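Local coordinates for protein LP04448p (Drosophila melanogaster, PDB 2QK2) that probably binds tubulin through its TOG domains and, as in the XMAP215 family, is linked to microtubule plus-end tracking, at residues A[97-102]-A[123-128]. Numbering follows the deposited sequence.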
loop_
_atom_site.group_PDB
_atom_site.type_symbol
_atom_site.label_atom_id
_atom_site.label_comp_id
_atom_site.label_asym_id
_atom_site.label_seq_id
_atom_site.Cartn_x
_atom_site.Cartn_y
_atom_site.Cartn_z
ATOM N N SER A 97 6.059 8.364 -3.412
ATOM C CA SER A 97 5.065 9.021 -4.257
ATOM C C SER A 97 4.879 8.467 -5.669
ATOM O O SER A 97 3.755 8.438 -6.180
ATOM C CB SER A 97 5.353 10.519 -4.334
ATOM O OG SER A 97 5.210 11.102 -3.052
ATOM N N ALA A 98 5.963 8.039 -6.306
ATOM C CA ALA A 98 5.863 7.496 -7.656
ATOM C C ALA A 98 5.310 6.065 -7.642
ATOM O O ALA A 98 4.695 5.622 -8.613
ATOM C CB ALA A 98 7.231 7.534 -8.340
ATOM N N CYS A 99 5.508 5.356 -6.534
ATOM C CA CYS A 99 5.023 3.984 -6.411
ATOM C C CYS A 99 3.526 3.863 -6.131
ATOM O O CYS A 99 2.848 3.030 -6.725
ATOM C CB CYS A 99 5.767 3.247 -5.292
ATOM S SG CYS A 99 7.485 2.821 -5.635
ATOM N N VAL A 100 3.020 4.687 -5.216
ATOM C CA VAL A 100 1.614 4.623 -4.811
ATOM C C VAL A 100 0.579 4.564 -5.940
ATOM O O VAL A 100 -0.237 3.642 -5.983
ATOM C CB VAL A 100 1.279 5.778 -3.826
ATOM C CG1 VAL A 100 -0.226 5.841 -3.562
ATOM C CG2 VAL A 100 2.027 5.554 -2.505
ATOM N N PRO A 101 0.590 5.538 -6.861
ATOM C CA PRO A 101 -0.374 5.538 -7.968
ATOM C C PRO A 101 -0.330 4.258 -8.814
ATOM O O PRO A 101 -1.370 3.716 -9.185
ATOM C CB PRO A 101 0.034 6.769 -8.780
ATOM C CG PRO A 101 0.587 7.686 -7.737
ATOM C CD PRO A 101 1.415 6.758 -6.885
ATOM N N SER A 102 0.878 3.786 -9.117
ATOM C CA SER A 102 1.058 2.579 -9.927
ATOM C C SER A 102 0.500 1.347 -9.233
ATOM O O SER A 102 -0.169 0.520 -9.855
ATOM C CB SER A 102 2.544 2.348 -10.227
ATOM O OG SER A 102 3.116 3.480 -10.854
ATOM N N ASP A 123 1.422 -1.215 1.580
ATOM C CA ASP A 123 1.403 -1.029 3.029
ATOM C C ASP A 123 2.809 -0.685 3.554
ATOM O O ASP A 123 2.975 0.226 4.373
ATOM C CB ASP A 123 0.880 -2.291 3.734
ATOM C CG ASP A 123 -0.641 -2.476 3.582
ATOM O OD1 ASP A 123 -1.307 -1.619 2.960
ATOM O OD2 ASP A 123 -1.169 -3.485 4.093
ATOM N N ALA A 124 3.817 -1.414 3.082
ATOM C CA ALA A 124 5.188 -1.167 3.509
ATOM C C ALA A 124 5.617 0.226 3.056
ATOM O O ALA A 124 6.299 0.941 3.777
ATOM C CB ALA A 124 6.121 -2.231 2.924
ATOM N N ILE A 125 5.193 0.615 1.861
ATOM C CA ILE A 125 5.540 1.920 1.328
ATOM C C ILE A 125 4.867 3.041 2.116
ATOM O O ILE A 125 5.467 4.097 2.352
ATOM C CB ILE A 125 5.165 2.006 -0.166
ATOM C CG1 ILE A 125 6.045 1.030 -0.958
ATOM C CG2 ILE A 125 5.335 3.437 -0.677
ATOM C CD1 ILE A 125 5.811 1.048 -2.450
ATOM N N TYR A 126 3.628 2.807 2.542
ATOM C CA TYR A 126 2.899 3.811 3.316
ATOM C C TYR A 126 3.673 4.215 4.571
ATOM O O TYR A 126 3.697 5.386 4.948
ATOM C CB TYR A 126 1.522 3.282 3.732
ATOM C CG TYR A 126 0.771 4.251 4.617
ATOM C CD1 TYR A 126 0.316 5.468 4.113
ATOM C CD2 TYR A 126 0.564 3.976 5.971
ATOM C CE1 TYR A 126 -0.321 6.400 4.933
ATOM C CE2 TYR A 126 -0.076 4.903 6.805
ATOM C CZ TYR A 126 -0.513 6.113 6.275
ATOM O OH TYR A 126 -1.118 7.056 7.084
ATOM N N ALA A 127 4.299 3.233 5.209
ATOM C CA ALA A 127 5.070 3.453 6.423
ATOM C C ALA A 127 6.161 4.510 6.255
ATOM O O ALA A 127 6.584 5.132 7.233
ATOM C CB ALA A 127 5.688 2.132 6.884
ATOM N N SER A 128 6.605 4.724 5.020
ATOM C CA SER A 128 7.656 5.700 4.741
ATOM C C SER A 128 7.102 7.054 4.330
ATOM O O SER A 128 7.861 7.991 4.098
ATOM C CB SER A 128 8.564 5.190 3.621
ATOM O OG SER A 128 7.923 5.312 2.357
#
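Ile125 meets Cys99 and Val100 through two different branches, and the pair of contacts illustrates how one beta-branched residue can reach two neighbours at once in a helical array of HEAT repeats. The long branch makes the tight half. With CG1 beside the backbone N (chi1 -66°) and the chain fully extended beyond it (chi2 -178°), Ile125 carries its CD1 to the Cys99 side chain, where CD1 lies 3.6 Å from CB of Cys99. The sulfur is a slightly more distant neighbour, SG of Cys99 standing 4.0 Å from the same CD1, so the methyl rests against the CB–SG arm. The short branch is looser: CG2 of Ile125 comes no nearer than 4.3 Å to CG2 of Val100, one methyl facing another. All three residues are buried, yet only 114 Å² is buried between the segments, counting both sides together, and the Val100 and Ile125 CA atoms remain 7.8 Å apart. Contact is purely apolar. The carbonyl O of Ile125 accepts from both N and OG of Ser128, the hydroxyl lying in the carbonyl plane on a lone pair at 2.7 Å between OG of Ser128 and O of Ile125. Toward solvent, Ser97 and Ala98 are exposed, and Ser97 points away from helix 112-126. The contact thus joins helix 93-105 to the C-terminal part of helix 112-126, and other helices pack around it: Ile125 also touches Leu81 and Ala85 of helix 71-88, Cys99 touches Val58 and Lys62 of helix 55-67, and Val100 touches Gln134 and Ser137 of helix 131-141.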